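Local coordinates for protein probable aminotransferase (Pseudomonas aeruginosa, PDB 5YKR) that is probably a pyridoxal-phosphate-dependent enzyme of the class-III aminotransferase family, carrying its cofactor covalently on a lysine, at residues A364-R367 with A368-E372; Y416-R420 with G421-T425; V442-H445 with D446-R450. All coordinates share one frame; numbering follows the deposited sequence.

Contact 1: residues A364-R367 with A368-E372; sequences AGVR and ATLEE
R367 lays the aliphatic part of its side chain beside E371, one helical turn further on, and the two point the same way. The touching is done by carbon and oxygen: CG of R367 lies 3.5 Å from OE2 of E371. Because the arginine chain bends at its third torsion (chi3 -69°), its charged end leads off from the carboxylate, and the guanidinium and carboxylate planes stand 47° apart. The nearest charged atoms, R367 NE and E371 OE2, remain 5.0 Å from each other. NH2 of R367 instead pairs with E363, one turn earlier, and also bonds V379 O on strand 378-382.

On a buried face of helix 349-372 the same spacing brings together V366 and L370, again side by side, with CG1 of V366 4.0 Å from CD1 of L370. V366 rests in turn on H445 and L449 of helix 439-456, while L370 reaches L375 and W377. Beneath both pairs runs the alpha-helical backbone pattern, in which L370 N bonds V366 O at 2.9 Å and E371 N bonds R367 O.

V366 thus supplies an apolar patch facing helix 439-456, joined there by T369 and the E372–R450 salt bridge, while E371 is exposed. Since the E371 carboxylate meets the methylenes of R367 and not its guanidinium, any attraction between their charges is probably modest, and the stronger electrostatic hold on the arginine probably comes from E363.

Contact 2: residues Y416-R420 with G421-T425; sequences YLLNR and GVLLT
L417 and V422 lie side by side across the end of helix 407-418, pointing the same way, with CD2 of L417 4.0 Å from CG1 of V422. L424 approaches the same methyl at a slant: its CD1 comes within 3.4 Å of L417 CD2, tighter than usual for two carbons. The first torsion of L417 is displaced from the usual staggered position (chi1 -95°), and this carries the branch to where both partners meet it. L418 and L423 form a second, likewise slanted pair, CD1 of L418 against CD2 of L423 at 4.0 Å.

What folds the strand residues back onto the helix is a Schellman motif. V422 N bonds L417 O at 3.0 Å and G421 N bonds L418 O, with G421 as the C-prime residue; its positive phi (90°) would press a CB against the carbonyl oxygen of R420. L417 O also accepts from R420 N, the two donors reaching it from opposite faces of its plane.

R420 lays its guanidinium over the ring of Y416, NH1 sitting 3.4 Å above the ring centre. The same NH1 uses a lone pair of Y416 O, in the carbonyl plane, and makes a salt bridge with E19.

Strand 422-423 runs parallel to strand 76-79 in a mixed sheet, where L423 exchanges backbone bonds with V78 and F80. Helix 9-26 borders L418 and N419, and helix 439-456 packs on Y416, R420 and V422.

Contact 3: residues V442-H445 with D446-R450; sequences VELH and DRLLR
H445, L444 and D446 lose much surface to their neighbours within one continuous alpha-helix, 439-456, whose bonds from each N-H to the carbonyl four residues back include L449 N to H445 O at 3.0 Å. H445 lies alongside L449, with CE1 4.2 Å from CD2, and the ring also touches L417 and L424.

L444 is crossed from two directions. The side chain of R447 passes it at about a right angle, bringing NH2 to 3.6 Å from CD1 of L444, and L448 meets the same CD1 with its own CD1 at 3.9 Å. The bend in the arginine chain (chi3 -57°) folds the guanidinium back over the preceding turn, where E443 O and L444 CA sit on one face, both offset toward its rim. E443 keeps its carboxylate at a distance: OE1 is 4.7 Å from NH1 of R447, and the attraction is probably slight.

D446 sets its CB 3.5 Å from V442 O, and its OD1 lies beside the backbone of G365 on helix 349-372. H445 and D446 are joined through a water that lies in the plane of the imidazole at its edge, 3.0 Å from H445 ND1, and donates to D446 OD1 at 2.8 Å.

Helix 439-456, which carries contact 3, packs against the elements of both other contacts, whereas contacts 1 and 2 come no nearer than about 8 Å between atoms. Contact 2 is the buried one; contacts 1 and 3 are partly buried, each with an outward charged side. Their chemistry follows this placement. Contacts 1 and 3 are stretches within helices, held by regular backbone bonds, while contact 2 reverses a helix into a strand and depends on a glycine. Toward contact 1, contact 3 offers a mixed surface, L449 and H445 against V366 besides the E372–R450 salt bridge; toward contact 2 it offers mainly leucines, L444 and L448 both packing on V422.

Contact 1: residues A364-R367 with A368-E372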
ATOM      1  N   ALA A 364     -28.256  10.069 -19.658  1.00 17.01           N
ATOM      2  CA  ALA A 364     -29.280  10.626 -20.562  1.00 16.13           C
ATOM      3  C   ALA A 364     -29.509  12.111 -20.277  1.00 16.24           C
ATOM      4  O   ALA A 364     -29.651  12.911 -21.218  1.00 18.03           O
ATOM      5  CB  ALA A 364     -30.559   9.821 -20.442  1.00 17.94           C
ATOM      6  N   GLY A 365     -29.545  12.485 -18.998  1.00 15.23           N
ATOM      7  CA  GLY A 365     -29.699  13.884 -18.620  1.00 17.05           C
ATOM      8  C   GLY A 365     -28.530  14.769 -19.084  1.00 16.53           C
ATOM      9  O   GLY A 365     -28.737  15.828 -19.647  1.00 17.34           O
ATOM     10  N   VAL A 366     -27.306  14.310 -18.835  1.00 16.01           N
ATOM     11  CA  VAL A 366     -26.142  15.047 -19.314  1.00 15.48           C
ATOM     12  C   VAL A 366     -26.228  15.218 -20.837  1.00 16.63           C
ATOM     13  O   VAL A 366     -26.022  16.303 -21.388  1.00 15.75           O
ATOM     14  CB  VAL A 366     -24.837  14.380 -18.879  1.00 15.42           C
ATOM     15  CG1 VAL A 366     -23.631  15.071 -19.503  1.00 15.66           C
ATOM     16  CG2 VAL A 366     -24.672  14.447 -17.365  1.00 16.66           C
ATOM     17  N   ARG A 367     -26.505  14.131 -21.525  1.00 16.28           N
ATOM     18  CA  ARG A 367     -26.520  14.179 -22.990  1.00 18.67           C
ATOM     19  C   ARG A 367     -27.562  15.174 -23.499  1.00 17.59           C
ATOM     20  O   ARG A 367     -27.277  15.947 -24.415  1.00 18.40           O
ATOM     21  CB  ARG A 367     -26.729  12.797 -23.623  1.00 18.02           C
ATOM     22  CG  ARG A 367     -26.443  12.845 -25.120  1.00 21.46           C
ATOM     23  CD  ARG A 367     -26.393  11.472 -25.747  1.00 23.35           C
ATOM     24  NE  ARG A 367     -25.223  10.699 -25.307  1.00 23.85           N
ATOM     25  CZ  ARG A 367     -25.271   9.569 -24.608  1.00 21.65           C
ATOM     26  NH1 ARG A 367     -26.432   9.023 -24.284  1.00 26.33           N
ATOM     27  NH2 ARG A 367     -24.153   9.002 -24.229  1.00 21.77           N
ATOM     28  N   ALA A 368     -28.738  15.183 -22.874  1.00 17.33           N
ATOM     29  CA  ALA A 368     -29.786  16.119 -23.274  1.00 17.22           C
ATOM     30  C   ALA A 368     -29.339  17.557 -23.082  1.00 17.96           C
ATOM     31  O   ALA A 368     -29.583  18.404 -23.922  1.00 20.15           O
ATOM     32  CB  ALA A 368     -31.053  15.824 -22.518  1.00 18.78           C
ATOM     33  N   THR A 369     -28.652  17.838 -21.994  1.00 17.11           N
ATOM     34  CA  THR A 369     -28.118  19.198 -21.727  1.00 16.84           C
ATOM     35  C   THR A 369     -27.058  19.603 -22.759  1.00 17.48           C
ATOM     36  O   THR A 369     -27.104  20.697 -23.274  1.00 18.47           O
ATOM     37  CB  THR A 369     -27.553  19.257 -20.296  1.00 17.36           C
ATOM     38  OG1 THR A 369     -28.651  19.242 -19.375  1.00 18.82           O
ATOM     39  CG2 THR A 369     -26.699  20.460 -20.058  1.00 18.31           C
ATOM     40  N   LEU A 370     -26.117  18.712 -23.054  1.00 16.43           N
ATOM     41  CA  LEU A 370     -25.077  18.987 -24.038  1.00 16.34           C
ATOM     42  C   LEU A 370     -25.682  19.261 -25.427  1.00 17.32           C
ATOM     43  O   LEU A 370     -25.262  20.186 -26.105  1.00 20.45           O
ATOM     44  CB  LEU A 370     -24.050  17.854 -24.111  1.00 16.20           C
ATOM     45  CG  LEU A 370     -23.297  17.546 -22.808  1.00 17.82           C
ATOM     46  CD1 LEU A 370     -22.279  16.439 -23.043  1.00 19.11           C
ATOM     47  CD2 LEU A 370     -22.717  18.744 -22.108  1.00 19.99           C
ATOM     48  N   GLU A 371     -26.696  18.472 -25.792  1.00 19.27           N
ATOM     49  CA  GLU A 371     -27.369  18.636 -27.075  1.00 20.40           C
ATOM     50  C   GLU A 371     -28.152  19.955 -27.127  1.00 21.94           C
ATOM     51  O   GLU A 371     -28.054  20.722 -28.095  1.00 22.64           O
ATOM     52  CB  GLU A 371     -28.255  17.442 -27.368  1.00 25.73           C
ATOM     53  CG  GLU A 371     -27.465  16.181 -27.724  1.00 31.43           C
ATOM     54  CD  GLU A 371     -28.336  14.924 -27.867  1.00 39.01           C
ATOM     55  OE1 GLU A 371     -29.561  15.013 -27.588  1.00 46.32           O
ATOM     56  OE2 GLU A 371     -27.797  13.853 -28.233  1.00 45.15           O
ATOM     57  N   GLU A 372     -28.882  20.261 -26.072  1.00 21.28           N
ATOM     58  CA  GLU A 372     -29.710  21.454 -26.031  1.00 23.35           C
ATOM     59  C   GLU A 372     -28.877  22.714 -26.124  1.00 23.07           C
ATOM     60  O   GLU A 372     -29.219  23.639 -26.855  1.00 23.88           O
ATOM     61  CB  GLU A 372     -30.497  21.476 -24.736  1.00 25.50           C
ATOM     62  CG  GLU A 372     -31.317  22.717 -24.512  1.00 27.56           C
ATOM     63  CD  GLU A 372     -32.080  22.690 -23.211  1.00 32.15           C
ATOM     64  OE1 GLU A 372     -32.674  21.636 -22.888  1.00 36.00           O
ATOM     65  OE2 GLU A 372     -32.104  23.739 -22.527  1.00 36.74           O
TER

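Contact 2: residues Y416-R420 with G421-T425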
ATOM      1  N   TYR A 416     -19.481  24.653  -8.403  1.00 15.31           N
ATOM      2  CA  TYR A 416     -20.898  25.057  -8.489  1.00 15.30           C
ATOM      3  C   TYR A 416     -21.776  23.953  -7.908  1.00 14.64           C
ATOM      4  O   TYR A 416     -22.682  24.223  -7.096  1.00 16.23           O
ATOM      5  CB  TYR A 416     -21.249  25.339  -9.937  1.00 16.52           C
ATOM      6  CG  TYR A 416     -22.606  25.957 -10.136  1.00 15.23           C
ATOM      7  CD1 TYR A 416     -23.736  25.180 -10.149  1.00 16.54           C
ATOM      8  CD2 TYR A 416     -22.746  27.343 -10.287  1.00 16.25           C
ATOM      9  CE1 TYR A 416     -24.990  25.728 -10.367  1.00 18.03           C
ATOM     10  CE2 TYR A 416     -23.990  27.905 -10.478  1.00 18.48           C
ATOM     11  CZ  TYR A 416     -25.115  27.071 -10.497  1.00 17.71           C
ATOM     12  OH  TYR A 416     -26.359  27.607 -10.684  1.00 21.44           O
ATOM     13  N   LEU A 417     -21.489  22.703  -8.271  1.00 13.48           N
ATOM     14  CA  LEU A 417     -22.252  21.575  -7.751  1.00 15.53           C
ATOM     15  C   LEU A 417     -22.023  21.375  -6.254  1.00 15.33           C
ATOM     16  O   LEU A 417     -22.966  21.158  -5.484  1.00 14.75           O
ATOM     17  CB  LEU A 417     -21.982  20.308  -8.556  1.00 16.20           C
ATOM     18  CG  LEU A 417     -23.001  20.090  -9.650  1.00 18.56           C
ATOM     19  CD1 LEU A 417     -22.912  21.161 -10.722  1.00 17.09           C
ATOM     20  CD2 LEU A 417     -22.867  18.767 -10.308  1.00 23.25           C
ATOM     21  N   LEU A 418     -20.770  21.458  -5.829  1.00 14.04           N
ATOM     22  CA  LEU A 418     -20.436  21.276  -4.392  1.00 14.13           C
ATOM     23  C   LEU A 418     -21.199  22.261  -3.507  1.00 15.29           C
ATOM     24  O   LEU A 418     -21.830  21.894  -2.505  1.00 15.53           O
ATOM     25  CB  LEU A 418     -18.913  21.401  -4.200  1.00 14.72           C
ATOM     26  CG  LEU A 418     -18.370  21.192  -2.787  1.00 15.16           C
ATOM     27  CD1 LEU A 418     -16.908  20.703  -2.853  1.00 15.20           C
ATOM     28  CD2 LEU A 418     -18.523  22.399  -1.860  1.00 16.57           C
ATOM     29  N   ASN A 419     -21.164  23.536  -3.906  1.00 15.64           N
ATOM     30  CA  ASN A 419     -21.857  24.577  -3.125  1.00 15.20           C
ATOM     31  C   ASN A 419     -23.378  24.428  -3.086  1.00 16.78           C
ATOM     32  O   ASN A 419     -24.030  25.100  -2.285  1.00 20.38           O
ATOM     33  CB  ASN A 419     -21.512  25.973  -3.686  1.00 15.48           C
ATOM     34  CG  ASN A 419     -20.117  26.476  -3.293  1.00 16.41           C
ATOM     35  OD1 ASN A 419     -19.537  26.088  -2.279  1.00 16.63           O
ATOM     36  ND2 ASN A 419     -19.583  27.388  -4.142  1.00 16.58           N
ATOM     37  N   ARG A 420     -23.925  23.558  -3.925  1.00 14.65           N
ATOM     38  CA  ARG A 420     -25.363  23.288  -3.968  1.00 15.41           C
ATOM     39  C   ARG A 420     -25.677  21.826  -3.641  1.00 15.61           C
ATOM     40  O   ARG A 420     -26.747  21.321  -3.940  1.00 16.72           O
ATOM     41  CB  ARG A 420     -25.926  23.735  -5.332  1.00 16.02           C
ATOM     42  CG  ARG A 420     -25.879  25.252  -5.503  1.00 17.46           C
ATOM     43  CD  ARG A 420     -26.031  25.657  -6.964  1.00 18.33           C
ATOM     44  NE  ARG A 420     -25.839  27.094  -7.123  1.00 18.71           N
ATOM     45  CZ  ARG A 420     -24.682  27.730  -7.088  1.00 17.39           C
ATOM     46  NH1 ARG A 420     -23.543  27.063  -6.861  1.00 16.61           N
ATOM     47  NH2 ARG A 420     -24.631  29.057  -7.203  1.00 19.52           N
ATOM     48  N   GLY A 421     -24.729  21.158  -2.946  1.00 15.33           N
ATOM     49  CA  GLY A 421     -25.014  19.871  -2.316  1.00 15.39           C
ATOM     50  C   GLY A 421     -24.770  18.603  -3.142  1.00 14.10           C
ATOM     51  O   GLY A 421     -25.359  17.544  -2.837  1.00 15.13           O
ATOM     52  N   VAL A 422     -23.891  18.666  -4.145  1.00 14.27           N
ATOM     53  CA  VAL A 422     -23.536  17.484  -4.932  1.00 13.69           C
ATOM     54  C   VAL A 422     -21.995  17.393  -4.998  1.00 14.41           C
ATOM     55  O   VAL A 422     -21.323  18.337  -5.465  1.00 14.83           O
ATOM     56  CB  VAL A 422     -24.112  17.520  -6.334  1.00 15.18           C
ATOM     57  CG1 VAL A 422     -23.545  16.386  -7.167  1.00 16.77           C
ATOM     58  CG2 VAL A 422     -25.645  17.479  -6.295  1.00 15.11           C
ATOM     59  N   LEU A 423     -21.440  16.279  -4.540  1.00 12.62           N
ATOM     60  CA  LEU A 423     -20.011  16.034  -4.666  1.00 13.50           C
ATOM     61  C   LEU A 423     -19.672  15.172  -5.883  1.00 12.84           C
ATOM     62  O   LEU A 423     -20.209  14.091  -6.068  1.00 13.78           O
ATOM     63  CB  LEU A 423     -19.494  15.285  -3.405  1.00 14.35           C
ATOM     64  CG  LEU A 423     -19.641  16.027  -2.095  1.00 15.54           C
ATOM     65  CD1 LEU A 423     -19.264  15.163  -0.905  1.00 17.23           C
ATOM     66  CD2 LEU A 423     -18.826  17.292  -2.114  1.00 17.42           C
ATOM     67  N   LEU A 424     -18.714  15.648  -6.634  1.00 13.39           N
ATOM     68  CA  LEU A 424     -18.118  14.953  -7.757  1.00 14.11           C
ATOM     69  C   LEU A 424     -16.624  14.861  -7.488  1.00 13.29           C
ATOM     70  O   LEU A 424     -16.011  15.819  -6.972  1.00 14.53           O
ATOM     71  CB  LEU A 424     -18.332  15.726  -9.055  1.00 16.05           C
ATOM     72  CG  LEU A 424     -19.805  15.847  -9.384  1.00 20.22           C
ATOM     73  CD1 LEU A 424     -19.971  16.949 -10.413  1.00 26.16           C
ATOM     74  CD2 LEU A 424     -20.357  14.545  -9.874  1.00 19.52           C
ATOM     75  N   THR A 425     -15.999  13.748  -7.853  1.00 13.24           N
ATOM     76  CA  THR A 425     -14.585  13.619  -7.614  1.00 13.74           C
ATOM     77  C   THR A 425     -13.809  14.688  -8.346  1.00 12.66           C
ATOM     78  O   THR A 425     -14.116  14.983  -9.507  1.00 13.66           O
ATOM     79  CB  THR A 425     -14.073  12.228  -7.931  1.00 12.59           C
ATOM     80  OG1 THR A 425     -12.687  12.163  -7.569  1.00 14.81           O
ATOM     81  CG2 THR A 425     -14.220  11.864  -9.395  1.00 14.51           C
TER

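Contact 3: residues V442-H445 with D446-R450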
ATOM      1  N   VAL A 442     -29.943  11.877  -8.753  1.00 15.50           N
ATOM      2  CA  VAL A 442     -29.594  12.054 -10.159  1.00 15.28           C
ATOM      3  C   VAL A 442     -30.270  13.313 -10.730  1.00 15.68           C
ATOM      4  O   VAL A 442     -29.625  14.096 -11.457  1.00 16.49           O
ATOM      5  CB  VAL A 442     -29.955  10.808 -10.965  1.00 15.57           C
ATOM      6  CG1 VAL A 442     -29.772  11.057 -12.446  1.00 17.14           C
ATOM      7  CG2 VAL A 442     -29.128   9.629 -10.513  1.00 17.21           C
ATOM      8  N   GLU A 443     -31.540  13.521 -10.396  1.00 16.31           N
ATOM      9  CA  GLU A 443     -32.235  14.713 -10.865  1.00 18.37           C
ATOM     10  C   GLU A 443     -31.574  15.986 -10.348  1.00 17.57           C
ATOM     11  O   GLU A 443     -31.480  16.995 -11.086  1.00 18.93           O
ATOM     12  CB  GLU A 443     -33.740  14.623 -10.470  1.00 21.11           C
ATOM     13  CG  GLU A 443     -34.467  13.509 -11.209  1.00 26.79           C
ATOM     14  CD  GLU A 443     -35.758  12.950 -10.532  1.00 38.33           C
ATOM     15  OE1 GLU A 443     -36.328  13.551  -9.565  1.00 49.43           O
ATOM     16  OE2 GLU A 443     -36.225  11.869 -10.993  1.00 47.61           O
ATOM     17  N   LEU A 444     -31.117  15.968  -9.105  1.00 17.19           N
ATOM     18  CA  LEU A 444     -30.425  17.142  -8.555  1.00 16.26           C
ATOM     19  C   LEU A 444     -29.132  17.397  -9.323  1.00 16.09           C
ATOM     20  O   LEU A 444     -28.851  18.533  -9.752  1.00 16.68           O
ATOM     21  CB  LEU A 444     -30.155  16.982  -7.065  1.00 16.81           C
ATOM     22  CG  LEU A 444     -29.388  18.119  -6.367  1.00 17.59           C
ATOM     23  CD1 LEU A 444     -30.172  19.440  -6.445  1.00 19.81           C
ATOM     24  CD2 LEU A 444     -29.103  17.776  -4.932  1.00 18.95           C
ATOM     25  N   HIS A 445     -28.309  16.374  -9.492  1.00 14.81           N
ATOM     26  CA  HIS A 445     -27.126  16.523 -10.351  1.00 14.67           C
ATOM     27  C   HIS A 445     -27.472  17.165 -11.687  1.00 14.41           C
ATOM     28  O   HIS A 445     -26.795  18.098 -12.152  1.00 14.69           O
ATOM     29  CB  HIS A 445     -26.485  15.139 -10.582  1.00 14.26           C
ATOM     30  CG  HIS A 445     -25.362  15.163 -11.585  1.00 15.16           C
ATOM     31  ND1 HIS A 445     -25.528  14.980 -12.951  1.00 14.77           N
ATOM     32  CD2 HIS A 445     -24.038  15.351 -11.393  1.00 17.50           C
ATOM     33  CE1 HIS A 445     -24.359  15.086 -13.552  1.00 17.37           C
ATOM     34  NE2 HIS A 445     -23.430  15.280 -12.620  1.00 19.92           N
ATOM     35  N   ASP A 446     -28.473  16.614 -12.340  1.00 15.36           N
ATOM     36  CA  ASP A 446     -28.836  17.020 -13.702  1.00 15.56           C
ATOM     37  C   ASP A 446     -29.219  18.496 -13.738  1.00 16.51           C
ATOM     38  O   ASP A 446     -28.754  19.250 -14.623  1.00 16.25           O
ATOM     39  CB  ASP A 446     -29.990  16.155 -14.223  1.00 16.84           C
ATOM     40  CG  ASP A 446     -30.154  16.278 -15.707  1.00 16.90           C
ATOM     41  OD1 ASP A 446     -29.185  15.938 -16.428  1.00 19.38           O
ATOM     42  OD2 ASP A 446     -31.213  16.774 -16.165  1.00 23.30           O
ATOM     43  N   ARG A 447     -30.080  18.900 -12.793  1.00 15.36           N
ATOM     44  CA  ARG A 447     -30.534  20.288 -12.707  1.00 16.65           C
ATOM     45  C   ARG A 447     -29.387  21.252 -12.448  1.00 18.50           C
ATOM     46  O   ARG A 447     -29.276  22.309 -13.093  1.00 18.72           O
ATOM     47  CB  ARG A 447     -31.619  20.483 -11.622  1.00 21.54           C
ATOM     48  CG  ARG A 447     -32.901  19.728 -11.876  1.00 27.34           C
ATOM     49  CD  ARG A 447     -33.957  20.162 -10.934  1.00 33.62           C
ATOM     50  NE  ARG A 447     -33.619  20.013  -9.530  1.00 35.45           N
ATOM     51  CZ  ARG A 447     -33.923  18.949  -8.789  1.00 35.84           C
ATOM     52  NH1 ARG A 447     -34.568  17.904  -9.314  1.00 43.87           N
ATOM     53  NH2 ARG A 447     -33.616  18.947  -7.506  1.00 33.69           N
ATOM     54  N   LEU A 448     -28.515  20.909 -11.501  1.00 17.07           N
ATOM     55  CA  LEU A 448     -27.415  21.801 -11.157  1.00 16.63           C
ATOM     56  C   LEU A 448     -26.408  21.975 -12.305  1.00 17.15           C
ATOM     57  O   LEU A 448     -25.911  23.073 -12.528  1.00 16.56           O
ATOM     58  CB  LEU A 448     -26.683  21.286  -9.912  1.00 16.37           C
ATOM     59  CG  LEU A 448     -27.521  21.329  -8.644  1.00 16.92           C
ATOM     60  CD1 LEU A 448     -26.674  20.826  -7.497  1.00 18.27           C
ATOM     61  CD2 LEU A 448     -28.038  22.723  -8.320  1.00 18.62           C
ATOM     62  N   LEU A 449     -26.112  20.888 -13.002  1.00 14.62           N
ATOM     63  CA  LEU A 449     -25.205  20.964 -14.146  1.00 16.29           C
ATOM     64  C   LEU A 449     -25.803  21.858 -15.236  1.00 17.11           C
ATOM     65  O   LEU A 449     -25.089  22.701 -15.843  1.00 18.13           O
ATOM     66  CB  LEU A 449     -24.848  19.584 -14.679  1.00 17.06           C
ATOM     67  CG  LEU A 449     -23.931  19.557 -15.911  1.00 17.59           C
ATOM     68  CD1 LEU A 449     -22.562  20.170 -15.618  1.00 19.48           C
ATOM     69  CD2 LEU A 449     -23.766  18.123 -16.366  1.00 19.04           C
ATOM     70  N   ARG A 450     -27.097  21.666 -15.504  1.00 15.71           N
ATOM     71  CA  ARG A 450     -27.783  22.478 -16.493  1.00 16.88           C
ATOM     72  C   ARG A 450     -27.806  23.937 -16.109  1.00 18.06           C
ATOM     73  O   ARG A 450     -27.559  24.808 -16.973  1.00 19.55           O
ATOM     74  CB  ARG A 450     -29.193  21.957 -16.681  1.00 18.42           C
ATOM     75  CG  ARG A 450     -30.054  22.803 -17.634  1.00 20.16           C
ATOM     76  CD  ARG A 450     -29.496  22.866 -19.051  1.00 20.07           C
ATOM     77  NE  ARG A 450     -30.324  23.737 -19.892  1.00 22.47           N
ATOM     78  CZ  ARG A 450     -30.325  25.071 -19.860  1.00 25.50           C
ATOM     79  NH1 ARG A 450     -29.558  25.775 -19.028  1.00 26.70           N
ATOM     80  NH2 ARG A 450     -31.134  25.731 -20.673  1.00 29.79           N
TER
HETATM   81  O   HOH W   1     -34.567  17.284 -12.592  1.00 50.47           O
HETATM   82  O   HOH W   2     -27.456  14.194 -15.115  1.00 19.27           O